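Local structure of chain length determinant protein (Shigella flexneri, 4E2H) at residues N30-I35 and K123-L128; I51-S56 and N115-K120; V89-V92 and G98-M101; S59-T64 and A104-Q109. The protein probably sets the preferred chain length of the O-antigen polysaccharide of lipopolysaccharide, acting as a regulator from the periplasmic side of the inner membrane. One frame throughout, in Å; residues are numbered along the deposited sequence.

Contact 1: N30-I35 and K123-L128; sequences NAMNVI and KDNIAL
One apolar touch, one methyl-to-carbonyl contact and one selenium-to-amide approach hold Ile35 and Met32 of 30-35 against Asn125 and Ile126 of 123-128. The apolar part rests on Ile35, whose CB points at the other helix. Its CD1 meets CG1 of Ile126 at 3.8 Å, the two side chains crossing at about a right angle. Its other branch reaches backbone: CG2 stands anti to the backbone N and lies 3.4 Å from the carbonyl O of Asn125, a van der Waals contact of methyl against oxygen. Ile219 of helix 207-219 also packs on Ile126.

The remaining contact sets the selenium of Met32, modelled as selenomethionine, against the Asn125 amide. A bend at chi2 (-88°) swings its end across the amide, and SE comes to 3.5 Å from OD1 of Asn125 while CE lies 3.9 Å from CG of Asn125. No hydrogen bond joins the segments. The buried amide is satisfied outside them, ND2 by the backbone O of Asp121 and OD1 by the hydroxyl of Tyr36, two bonds that limit the rotation of the amide Met32 lies against. Val22 of the second subunit also packs on Asn125.

The segment axes approach to 10.2 Å at 22°, a nearly parallel helix pair, in which the short helix 26-35 lies along the long helix 97-164 that runs through the elongated periplasmic domain.

Contact 2: I51-S56 and N115-K120; sequences IGRFSS and NQELEK
Arg53 and Glu117 form a salt bridge between helix 43-65 and helix 97-164; its NE to OE1 hydrogen bond is weak. NE of Arg53 lies 3.4 Å from OE1 of Glu117, and the N-H...O angle of 131° shows how far from straight the bond is. Guanidinium and carboxylate stand nearly perpendicular, 87° apart, so the two groups do not form the coplanar, two-pronged pairing possible for arginine with a carboxylate. In Arg53, CG anti to the backbone N (chi1 -168°) directs the chain to the other helix, with a bend at chi2. Glu117 answers with a chain that is extended beyond CG.

The second polar link runs through water. Water 1 donates to OE2 of Glu117 at 2.8 Å and to OG of Ser56 at 3.2 Å, tying the carboxylate to the next turn of helix 43-65. The Ser56 hydroxyl in turn donates to the backbone O of Arg53 at 2.9 Å.

Apolar contact is slight: CD1 of Leu118 lies over one face of the guanidinium, 4.2 Å from CD of Arg53, while CB of Glu117 sits at the edge of that group, in its plane. Arg233 of the second subunit packs on Arg53 and makes a long, weak ion pair with Glu117, so a second arginine, from another subunit, stands near the carboxylate.

With 9.3 Å between the CA atoms of Arg53 and Leu118, the helices are bridged by long side chains: an interhelical salt bridge with a water link, placed at a subunit interface of the periplasmic domain.

Contact 3: V89-V92 and G98-M101; sequences VSYV and GAQM
Ala99 and Tyr91 bury the most surface here, 52 and 47 Å², and the contact is essentially the edge of one ring set against the backbone of the weakly bonded first turn of helix 97-164. Tyr91 stands on strand 87-92 with its CB directed at the segment 98-101. Its CG is anti to the backbone N (chi1 172°), and this torsion brings the CD2 edge of the ring up to Ala99. CD2 of Tyr91 is 3.7 Å from the carbonyl O of Ala99 and 4.0 Å from CA of Ala99, and both of these atoms lie near the plane of the ring. The approach is therefore edge-on, with aromatic C-H rather than the ring face turned to the oxygen.

Ala99 adds a small apolar surface. Its CB lies 4.4 Å from CD2 of Tyr91 and 4.0 Å from the backbone O of Tyr91, so the methyl rests beside both the side chain and the main chain of the strand residue. It also packs on Ser13 of strand 12-18, the neighbouring strand of the sheet.

Gly98 contributes through its backbone alone: its O is 4.4 Å from CE2 of Tyr91, again at the ring edge. No hydrogen bond crosses the contact. Lys102 and Leu103 of the same helix and Leu74 of strand 74-78 also touch Tyr91.

Five residues separate the segments, and the long helix 97-164 starts within that short connection. The arrangement is a tight strand-to-helix junction, in which the beginning of the helix folds back against the antiparallel sheet of an alpha/beta domain.

Contact 4: S59-T64 and A104-Q109; sequences SALAET and AQYIQQ
Helix 43-65 and helix 97-164 meet a second time, farther toward the sheet, in a surface contact of the alpha/beta part of the domain, and here one leucine makes the whole of the touch. Leu61 points its CB at the other helix, and CG anti to the backbone N (chi1 -176°) puts the branched end against it; CD1 meets Gln109, and CD2 both Tyr106 and Gln109. CD2 of Leu61 lies 3.4 Å from the backbone O of Tyr106 and 3.8 Å from CB of Tyr106. The methyl thus sits at the root of the tyrosine, against main chain and CB, and reaches the ring only obliquely, 4.1 Å from its CG.

Both methyls also lie near the Gln109 amide. CD1 of Leu61 is modelled 3.2 Å from NE2 of Gln109, tighter than normal van der Waals contact, so the exact value is doubtful; the two side chains pass at a slant. Gln109 gets there on an extended chain, its CG also anti to the backbone N (chi1 167°), which carries the amide to the leucine methyls.

Leu74 of strand 74-78 packs on Leu61, and Leu65 of helix 43-65 touches Tyr106. Val235 of the second subunit packs on Ala60, one residue before the leucine.

No hydrogen bond or ion pair crosses between the segments, so the contact is probably mainly van der Waals, chiefly a methyl on the carbonyl O and CB of Tyr106, without directional bonds.

In the fold
All four contacts use helix 97-164, which works as a common spine. Along it they follow one another from the sheet end: contact 3 at the start of the helix, then contact 4, contact 2 and contact 1. Contacts 3 and 4 have centres 11 Å apart and touch where CG2 of Val89 meets CD1 of Ile107 at 3.8 Å; contacts 4 and 2, 13 Å apart, share both helices and touch through CE2 of Phe54 and O of Ile107, also at 3.8 Å. Contact 1 lies 16 Å from contact 2 and about 37 Å from contact 3, centre to centre. Contacts 1, 2 and 4 also face the second subunit, whereas contact 3 does not.

Contact 1: N30-I35 and K123-L128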
loop_
_atom_site.group_PDB
_atom_site.type_symbol
_atom_site.label_atom_id
_atom_site.label_comp_id
_atom_site.label_asym_id
_atom_site.label_seq_id
_atom_site.Cartn_x
_atom_site.Cartn_y
_atom_site.Cartn_z
ATOM N N ASN C 30 9.294 -7.811 2.483
ATOM C CA ASN C 30 8.801 -8.464 1.293
ATOM C C ASN C 30 7.308 -8.722 1.424
ATOM O O ASN C 30 6.534 -8.344 0.548
ATOM C CB ASN C 30 9.544 -9.769 1.071
ATOM C CG ASN C 30 8.783 -10.713 0.188
ATOM O OD1 ASN C 30 8.609 -10.460 -1.013
ATOM N ND2 ASN C 30 8.320 -11.824 0.772
ATOM N N ALA C 31 6.914 -9.347 2.536
ATOM C CA ALA C 31 5.512 -9.660 2.787
ATOM C C ALA C 31 4.658 -8.427 2.580
ATOM O O ALA C 31 3.764 -8.419 1.742
ATOM C CB ALA C 31 5.310 -10.185 4.190
HETATM N N MSE C 32 4.924 -7.376 3.345
HETATM C CA MSE C 32 4.075 -6.187 3.265
HETATM C C MSE C 32 4.024 -5.558 1.868
HETATM O O MSE C 32 3.076 -4.824 1.540
HETATM C CB MSE C 32 4.490 -5.168 4.307
HETATM C CG MSE C 32 4.447 -5.743 5.689
HETATM SE SE MSE C 32 2.728 -5.545 6.508
HETATM C CE MSE C 32 2.877 -6.983 7.814
ATOM N N ASN C 33 5.038 -5.830 1.051
ATOM C CA ASN C 33 4.988 -5.388 -0.334
ATOM C C ASN C 33 4.005 -6.236 -1.167
ATOM O O ASN C 33 3.256 -5.695 -1.982
ATOM C CB ASN C 33 6.383 -5.316 -0.958
ATOM C CG ASN C 33 6.973 -3.912 -0.899
ATOM O OD1 ASN C 33 6.738 -3.087 -1.790
ATOM N ND2 ASN C 33 7.739 -3.633 0.159
ATOM N N VAL C 34 3.990 -7.552 -0.940
ATOM C CA VAL C 34 2.939 -8.413 -1.480
ATOM C C VAL C 34 1.542 -7.935 -1.083
ATOM O O VAL C 34 0.750 -7.511 -1.928
ATOM C CB VAL C 34 3.080 -9.853 -0.968
ATOM C CG1 VAL C 34 1.873 -10.696 -1.411
ATOM C CG2 VAL C 34 4.364 -10.453 -1.459
ATOM N N ILE C 35 1.251 -8.034 0.213
ATOM C CA ILE C 35 -0.041 -7.680 0.803
ATOM C C ILE C 35 -0.633 -6.312 0.372
ATOM O O ILE C 35 -1.815 -6.220 0.041
ATOM C CB ILE C 35 0.053 -7.795 2.339
ATOM C CG1 ILE C 35 0.222 -9.263 2.738
ATOM C CG2 ILE C 35 -1.150 -7.166 3.026
ATOM C CD1 ILE C 35 0.783 -9.460 4.157
ATOM N N LYS C 123 -1.190 -12.418 10.083
ATOM C CA LYS C 123 -2.331 -13.143 9.525
ATOM C C LYS C 123 -3.485 -12.168 9.337
ATOM O O LYS C 123 -4.271 -12.279 8.385
ATOM C CB LYS C 123 -2.741 -14.343 10.383
ATOM C CG LYS C 123 -3.686 -14.025 11.539
ATOM C CD LYS C 123 -3.997 -15.280 12.387
ATOM C CE LYS C 123 -4.167 -14.914 13.880
ATOM N NZ LYS C 123 -4.155 -16.101 14.804
ATOM N N ASP C 124 -3.575 -11.195 10.237
ATOM C CA ASP C 124 -4.565 -10.131 10.111
ATOM C C ASP C 124 -4.348 -9.424 8.782
ATOM O O ASP C 124 -5.207 -9.448 7.919
ATOM C CB ASP C 124 -4.423 -9.114 11.250
ATOM C CG ASP C 124 -4.754 -9.697 12.630
ATOM O OD1 ASP C 124 -5.297 -10.828 12.707
ATOM O OD2 ASP C 124 -4.483 -9.000 13.643
ATOM N N ASN C 125 -3.186 -8.802 8.631
ATOM C CA ASN C 125 -2.810 -8.072 7.424
ATOM C C ASN C 125 -3.128 -8.850 6.152
ATOM O O ASN C 125 -3.595 -8.274 5.162
ATOM C CB ASN C 125 -1.301 -7.757 7.434
ATOM C CG ASN C 125 -0.966 -6.448 8.124
ATOM O OD1 ASN C 125 -0.627 -5.458 7.474
ATOM N ND2 ASN C 125 -1.032 -6.446 9.449
ATOM N N ILE C 126 -2.837 -10.153 6.185
ATOM C CA ILE C 126 -3.083 -11.043 5.051
ATOM C C ILE C 126 -4.571 -11.100 4.774
ATOM O O ILE C 126 -5.020 -10.781 3.677
ATOM C CB ILE C 126 -2.607 -12.478 5.324
ATOM C CG1 ILE C 126 -1.088 -12.531 5.385
ATOM C CG2 ILE C 126 -3.092 -13.412 4.233
ATOM C CD1 ILE C 126 -0.567 -13.882 5.776
ATOM N N ALA C 127 -5.327 -11.506 5.786
ATOM C CA ALA C 127 -6.762 -11.576 5.673
ATOM C C ALA C 127 -7.304 -10.311 5.031
ATOM O O ALA C 127 -8.145 -10.394 4.136
ATOM C CB ALA C 127 -7.388 -11.802 7.032
ATOM N N LEU C 128 -6.813 -9.145 5.457
ATOM C CA LEU C 128 -7.357 -7.861 4.970
ATOM C C LEU C 128 -6.838 -7.453 3.579
ATOM O O LEU C 128 -7.556 -6.812 2.806
ATOM C CB LEU C 128 -7.139 -6.725 5.987
ATOM C CG LEU C 128 -7.409 -5.274 5.562
ATOM C CD1 LEU C 128 -8.774 -4.776 6.063
ATOM C CD2 LEU C 128 -6.298 -4.364 6.090
#

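Contact 2: I51-S56 and N115-K120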
loop_
_atom_site.group_PDB
_atom_site.type_symbol
_atom_site.label_atom_id
_atom_site.label_comp_id
_atom_site.label_asym_id
_atom_site.label_seq_id
_atom_site.Cartn_x
_atom_site.Cartn_y
_atom_site.Cartn_z
ATOM N N ILE C 51 10.854 -1.198 15.674
ATOM C CA ILE C 51 11.573 -0.849 16.887
ATOM C C ILE C 51 10.632 -0.214 17.903
ATOM O O ILE C 51 10.752 -0.473 19.120
ATOM C CB ILE C 51 12.780 0.072 16.655
ATOM C CG1 ILE C 51 13.553 0.227 17.960
ATOM C CG2 ILE C 51 12.326 1.442 16.176
ATOM C CD1 ILE C 51 13.953 -1.110 18.531
ATOM N N GLY C 52 9.686 0.587 17.406
ATOM C CA GLY C 52 8.715 1.242 18.267
ATOM C C GLY C 52 7.892 0.186 18.971
ATOM O O GLY C 52 7.483 0.343 20.124
ATOM N N ARG C 53 7.653 -0.904 18.253
ATOM C CA ARG C 53 6.887 -2.006 18.787
ATOM C C ARG C 53 7.619 -2.612 19.972
ATOM O O ARG C 53 7.016 -2.877 21.008
ATOM C CB ARG C 53 6.693 -3.046 17.691
ATOM C CG ARG C 53 5.686 -4.111 18.021
ATOM C CD ARG C 53 4.921 -4.585 16.788
ATOM N NE ARG C 53 3.704 -5.255 17.228
ATOM C CZ ARG C 53 2.477 -4.843 16.947
ATOM N NH1 ARG C 53 2.293 -3.780 16.176
ATOM N NH2 ARG C 53 1.440 -5.516 17.424
ATOM N N PHE C 54 8.925 -2.825 19.804
ATOM C CA PHE C 54 9.784 -3.408 20.834
ATOM C C PHE C 54 9.887 -2.547 22.081
ATOM O O PHE C 54 9.679 -3.024 23.202
ATOM C CB PHE C 54 11.191 -3.621 20.274
ATOM C CG PHE C 54 12.144 -4.282 21.248
ATOM C CD1 PHE C 54 12.616 -3.593 22.361
ATOM C CD2 PHE C 54 12.585 -5.585 21.038
ATOM C CE1 PHE C 54 13.491 -4.194 23.251
ATOM C CE2 PHE C 54 13.468 -6.195 21.925
ATOM C CZ PHE C 54 13.918 -5.500 23.031
ATOM N N SER C 55 10.243 -1.281 21.894
ATOM C CA SER C 55 10.335 -0.367 23.024
ATOM C C SER C 55 9.008 -0.298 23.781
ATOM O O SER C 55 8.974 -0.019 24.973
ATOM C CB SER C 55 10.696 1.030 22.550
ATOM O OG SER C 55 9.568 1.665 21.986
ATOM N N SER C 56 7.898 -0.541 23.103
ATOM C CA SER C 56 6.637 -0.416 23.813
ATOM C C SER C 56 6.476 -1.621 24.738
ATOM O O SER C 56 6.204 -1.465 25.917
ATOM C CB SER C 56 5.445 -0.220 22.860
ATOM O OG SER C 56 4.921 -1.457 22.391
ATOM N N ASN C 115 7.571 -11.053 18.820
ATOM C CA ASN C 115 7.477 -11.973 17.695
ATOM C C ASN C 115 6.168 -12.738 17.737
ATOM O O ASN C 115 5.630 -13.146 16.696
ATOM C CB ASN C 115 8.670 -12.920 17.613
ATOM C CG ASN C 115 9.714 -12.439 16.626
ATOM O OD1 ASN C 115 9.593 -12.664 15.405
ATOM N ND2 ASN C 115 10.752 -11.767 17.145
ATOM N N GLN C 116 5.643 -12.910 18.945
ATOM C CA GLN C 116 4.310 -13.461 19.102
ATOM C C GLN C 116 3.222 -12.498 18.571
ATOM O O GLN C 116 2.417 -12.884 17.731
ATOM C CB GLN C 116 4.066 -13.835 20.559
ATOM C CG GLN C 116 3.937 -15.321 20.793
ATOM C CD GLN C 116 2.804 -15.644 21.762
ATOM O OE1 GLN C 116 2.041 -14.756 22.169
ATOM N NE2 GLN C 116 2.686 -16.918 22.133
ATOM N N GLU C 117 3.201 -11.254 19.057
ATOM C CA GLU C 117 2.260 -10.234 18.569
ATOM C C GLU C 117 2.355 -10.091 17.058
ATOM O O GLU C 117 1.365 -9.832 16.395
ATOM C CB GLU C 117 2.562 -8.853 19.172
ATOM C CG GLU C 117 2.226 -8.634 20.649
ATOM C CD GLU C 117 2.746 -7.278 21.158
ATOM O OE1 GLU C 117 3.331 -6.522 20.342
ATOM O OE2 GLU C 117 2.585 -6.961 22.365
ATOM N N LEU C 118 3.561 -10.235 16.526
ATOM C CA LEU C 118 3.805 -9.957 15.124
ATOM C C LEU C 118 3.199 -11.021 14.215
ATOM O O LEU C 118 2.614 -10.700 13.177
ATOM C CB LEU C 118 5.298 -9.816 14.849
ATOM C CG LEU C 118 5.704 -8.719 13.855
ATOM C CD1 LEU C 118 4.676 -7.599 13.803
ATOM C CD2 LEU C 118 7.085 -8.156 14.225
ATOM N N GLU C 119 3.324 -12.287 14.589
ATOM C CA GLU C 119 2.783 -13.325 13.726
ATOM C C GLU C 119 1.252 -13.253 13.628
ATOM O O GLU C 119 0.681 -13.554 12.582
ATOM C CB GLU C 119 3.290 -14.718 14.119
ATOM C CG GLU C 119 4.818 -14.847 14.067
ATOM C CD GLU C 119 5.440 -14.203 12.828
ATOM O OE1 GLU C 119 4.870 -14.348 11.724
ATOM O OE2 GLU C 119 6.499 -13.549 12.960
ATOM N N LYS C 120 0.598 -12.827 14.703
ATOM C CA LYS C 120 -0.847 -12.614 14.681
ATOM C C LYS C 120 -1.247 -11.450 13.772
ATOM O O LYS C 120 -2.209 -11.547 13.009
ATOM C CB LYS C 120 -1.376 -12.369 16.095
ATOM C CG LYS C 120 -2.721 -11.670 16.140
ATOM C CD LYS C 120 -3.846 -12.645 16.498
ATOM C CE LYS C 120 -5.198 -11.931 16.671
ATOM N NZ LYS C 120 -5.968 -11.793 15.387
HETATM O O HOH W 1 3.855 -4.483 22.583
#

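Contact 3: V89-V92 and G98-M101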
loop_
_atom_site.group_PDB
_atom_site.type_symbol
_atom_site.label_atom_id
_atom_site.label_comp_id
_atom_site.label_asym_id
_atom_site.label_seq_id
_atom_site.Cartn_x
_atom_site.Cartn_y
_atom_site.Cartn_z
ATOM N N VAL C 89 19.049 0.844 27.008
ATOM C CA VAL C 89 18.358 0.087 28.039
ATOM C C VAL C 89 19.346 -0.329 29.099
ATOM O O VAL C 89 20.500 -0.650 28.792
ATOM C CB VAL C 89 17.719 -1.166 27.458
ATOM C CG1 VAL C 89 16.876 -0.782 26.264
ATOM C CG2 VAL C 89 18.806 -2.169 27.052
ATOM N N SER C 90 18.899 -0.333 30.346
ATOM C CA SER C 90 19.788 -0.659 31.450
ATOM C C SER C 90 19.027 -1.371 32.555
ATOM O O SER C 90 17.887 -1.011 32.876
ATOM C CB SER C 90 20.438 0.609 32.011
ATOM O OG SER C 90 19.581 1.228 32.956
ATOM N N TYR C 91 19.662 -2.382 33.136
ATOM C CA TYR C 91 19.089 -3.063 34.282
ATOM C C TYR C 91 20.036 -3.003 35.493
ATOM O O TYR C 91 21.264 -3.091 35.352
ATOM C CB TYR C 91 18.713 -4.502 33.926
ATOM C CG TYR C 91 18.283 -5.309 35.113
ATOM C CD1 TYR C 91 17.015 -5.168 35.644
ATOM C CD2 TYR C 91 19.160 -6.199 35.723
ATOM C CE1 TYR C 91 16.620 -5.905 36.752
ATOM C CE2 TYR C 91 18.775 -6.938 36.830
ATOM C CZ TYR C 91 17.507 -6.786 37.342
ATOM O OH TYR C 91 17.131 -7.523 38.441
ATOM N N VAL C 92 19.454 -2.851 36.679
ATOM C CA VAL C 92 20.222 -2.680 37.914
ATOM C C VAL C 92 20.218 -3.935 38.792
ATOM O O VAL C 92 19.241 -4.189 39.506
ATOM C CB VAL C 92 19.654 -1.527 38.756
ATOM C CG1 VAL C 92 20.418 -1.418 40.073
ATOM C CG2 VAL C 92 19.708 -0.225 37.980
ATOM N N GLY C 98 25.477 -10.681 36.889
ATOM C CA GLY C 98 24.067 -10.938 37.128
ATOM C C GLY C 98 23.221 -9.678 37.050
ATOM O O GLY C 98 22.190 -9.560 37.722
ATOM N N ALA C 99 23.702 -8.712 36.274
ATOM C CA ALA C 99 22.903 -7.592 35.821
ATOM C C ALA C 99 22.925 -7.715 34.310
ATOM O O ALA C 99 22.058 -7.198 33.610
ATOM C CB ALA C 99 23.533 -6.279 36.263
ATOM N N GLN C 100 23.937 -8.427 33.825
ATOM C CA GLN C 100 24.185 -8.597 32.405
ATOM C C GLN C 100 23.564 -9.878 31.811
ATOM O O GLN C 100 23.384 -9.971 30.594
ATOM C CB GLN C 100 25.691 -8.566 32.126
ATOM C CG GLN C 100 26.092 -9.057 30.759
ATOM C CD GLN C 100 27.481 -9.698 30.750
ATOM O OE1 GLN C 100 27.754 -10.647 31.510
ATOM N NE2 GLN C 100 28.375 -9.175 29.898
HETATM N N MSE C 101 23.261 -10.888 32.623
HETATM C CA MSE C 101 22.540 -12.041 32.064
HETATM C C MSE C 101 21.049 -11.770 32.190
HETATM O O MSE C 101 20.234 -12.285 31.432
HETATM C CB MSE C 101 22.937 -13.370 32.733
HETATM C CG MSE C 101 24.393 -13.804 32.491
HETATM SE SE MSE C 101 25.002 -15.257 33.669
HETATM C CE MSE C 101 26.880 -15.379 33.116
#

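Contact 4: S59-T64 and A104-Q109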
loop_
_atom_site.group_PDB
_atom_site.type_symbol
_atom_site.label_atom_id
_atom_site.label_comp_id
_atom_site.label_asym_id
_atom_site.label_seq_id
_atom_site.Cartn_x
_atom_site.Cartn_y
_atom_site.Cartn_z
ATOM N N SER C 59 8.623 -0.941 27.655
ATOM C CA SER C 59 8.050 -0.034 28.639
ATOM C C SER C 59 7.077 -0.775 29.538
ATOM O O SER C 59 6.922 -0.440 30.707
ATOM C CB SER C 59 7.300 1.106 27.941
ATOM O OG SER C 59 8.112 1.752 26.973
ATOM N N ALA C 60 6.385 -1.764 28.986
ATOM C CA ALA C 60 5.441 -2.520 29.785
ATOM C C ALA C 60 6.212 -3.392 30.767
ATOM O O ALA C 60 5.831 -3.505 31.928
ATOM C CB ALA C 60 4.540 -3.353 28.908
ATOM N N LEU C 61 7.312 -3.984 30.310
ATOM C CA LEU C 61 8.100 -4.866 31.166
ATOM C C LEU C 61 8.651 -4.082 32.354
ATOM O O LEU C 61 8.641 -4.567 33.492
ATOM C CB LEU C 61 9.239 -5.493 30.384
ATOM C CG LEU C 61 10.087 -6.522 31.126
ATOM C CD1 LEU C 61 9.200 -7.526 31.860
ATOM C CD2 LEU C 61 11.055 -7.228 30.155
ATOM N N ALA C 62 9.103 -2.857 32.088
ATOM C CA ALA C 62 9.653 -2.000 33.132
ATOM C C ALA C 62 8.575 -1.449 34.071
ATOM O O ALA C 62 8.748 -1.492 35.284
ATOM C CB ALA C 62 10.515 -0.871 32.532
ATOM N N GLU C 63 7.473 -0.937 33.523
ATOM C CA GLU C 63 6.308 -0.584 34.331
ATOM C C GLU C 63 6.065 -1.640 35.411
ATOM O O GLU C 63 5.903 -1.306 36.586
ATOM C CB GLU C 63 5.051 -0.441 33.448
ATOM C CG GLU C 63 3.741 -1.059 34.022
ATOM C CD GLU C 63 2.703 -1.497 32.926
ATOM O OE1 GLU C 63 1.700 -0.790 32.734
ATOM O OE2 GLU C 63 2.867 -2.550 32.284
ATOM N N THR C 64 6.038 -2.913 35.018
ATOM C CA THR C 64 5.635 -3.965 35.950
ATOM C C THR C 64 6.755 -4.393 36.887
ATOM O O THR C 64 6.496 -4.829 38.005
ATOM C CB THR C 64 5.043 -5.218 35.238
ATOM O OG1 THR C 64 6.089 -5.968 34.609
ATOM C CG2 THR C 64 4.006 -4.817 34.194
ATOM N N ALA C 104 19.979 -9.132 29.406
ATOM C CA ALA C 104 19.941 -9.742 28.094
ATOM C C ALA C 104 18.778 -10.696 27.965
ATOM O O ALA C 104 18.288 -10.932 26.854
ATOM C CB ALA C 104 21.248 -10.449 27.784
ATOM N N GLN C 105 18.327 -11.253 29.081
ATOM C CA GLN C 105 17.207 -12.180 28.998
ATOM C C GLN C 105 15.880 -11.417 28.862
ATOM O O GLN C 105 15.001 -11.821 28.106
ATOM C CB GLN C 105 17.202 -13.138 30.185
ATOM C CG GLN C 105 16.069 -12.923 31.169
ATOM C CD GLN C 105 15.947 -14.082 32.146
ATOM O OE1 GLN C 105 16.459 -15.182 31.894
ATOM N NE2 GLN C 105 15.263 -13.843 33.269
ATOM N N TYR C 106 15.766 -10.298 29.572
ATOM C CA TYR C 106 14.573 -9.467 29.538
ATOM C C TYR C 106 14.341 -8.821 28.178
ATOM O O TYR C 106 13.213 -8.451 27.810
ATOM C CB TYR C 106 14.642 -8.418 30.641
ATOM C CG TYR C 106 14.302 -8.991 31.998
ATOM C CD1 TYR C 106 13.875 -10.308 32.118
ATOM C CD2 TYR C 106 14.394 -8.221 33.156
ATOM C CE1 TYR C 106 13.557 -10.848 33.348
ATOM C CE2 TYR C 106 14.064 -8.752 34.397
ATOM C CZ TYR C 106 13.648 -10.069 34.487
ATOM O OH TYR C 106 13.317 -10.626 35.708
ATOM N N ILE C 107 15.426 -8.692 27.434
ATOM C CA ILE C 107 15.375 -8.251 26.049
ATOM C C ILE C 107 14.970 -9.396 25.144
ATOM O O ILE C 107 14.205 -9.206 24.208
ATOM C CB ILE C 107 16.748 -7.756 25.602
ATOM C CG1 ILE C 107 16.957 -6.317 26.101
ATOM C CG2 ILE C 107 16.912 -7.896 24.085
ATOM C CD1 ILE C 107 18.374 -5.813 25.945
ATOM N N GLN C 108 15.502 -10.585 25.418
ATOM C CA GLN C 108 15.107 -11.771 24.677
ATOM C C GLN C 108 13.685 -12.177 25.070
ATOM O O GLN C 108 13.031 -12.936 24.359
ATOM C CB GLN C 108 16.091 -12.914 24.922
ATOM C CG GLN C 108 15.849 -14.161 24.079
ATOM C CD GLN C 108 15.933 -13.896 22.577
ATOM O OE1 GLN C 108 16.818 -13.162 22.106
ATOM N NE2 GLN C 108 15.006 -14.499 21.812
ATOM N N GLN C 109 13.201 -11.653 26.192
ATOM C CA GLN C 109 11.872 -11.996 26.661
ATOM C C GLN C 109 10.860 -11.121 25.936
ATOM O O GLN C 109 9.735 -11.544 25.631
ATOM C CB GLN C 109 11.764 -11.799 28.173
ATOM C CG GLN C 109 10.334 -11.840 28.713
ATOM C CD GLN C 109 10.276 -11.551 30.203
ATOM O OE1 GLN C 109 10.778 -12.331 31.015
ATOM N NE2 GLN C 109 9.686 -10.416 30.572
#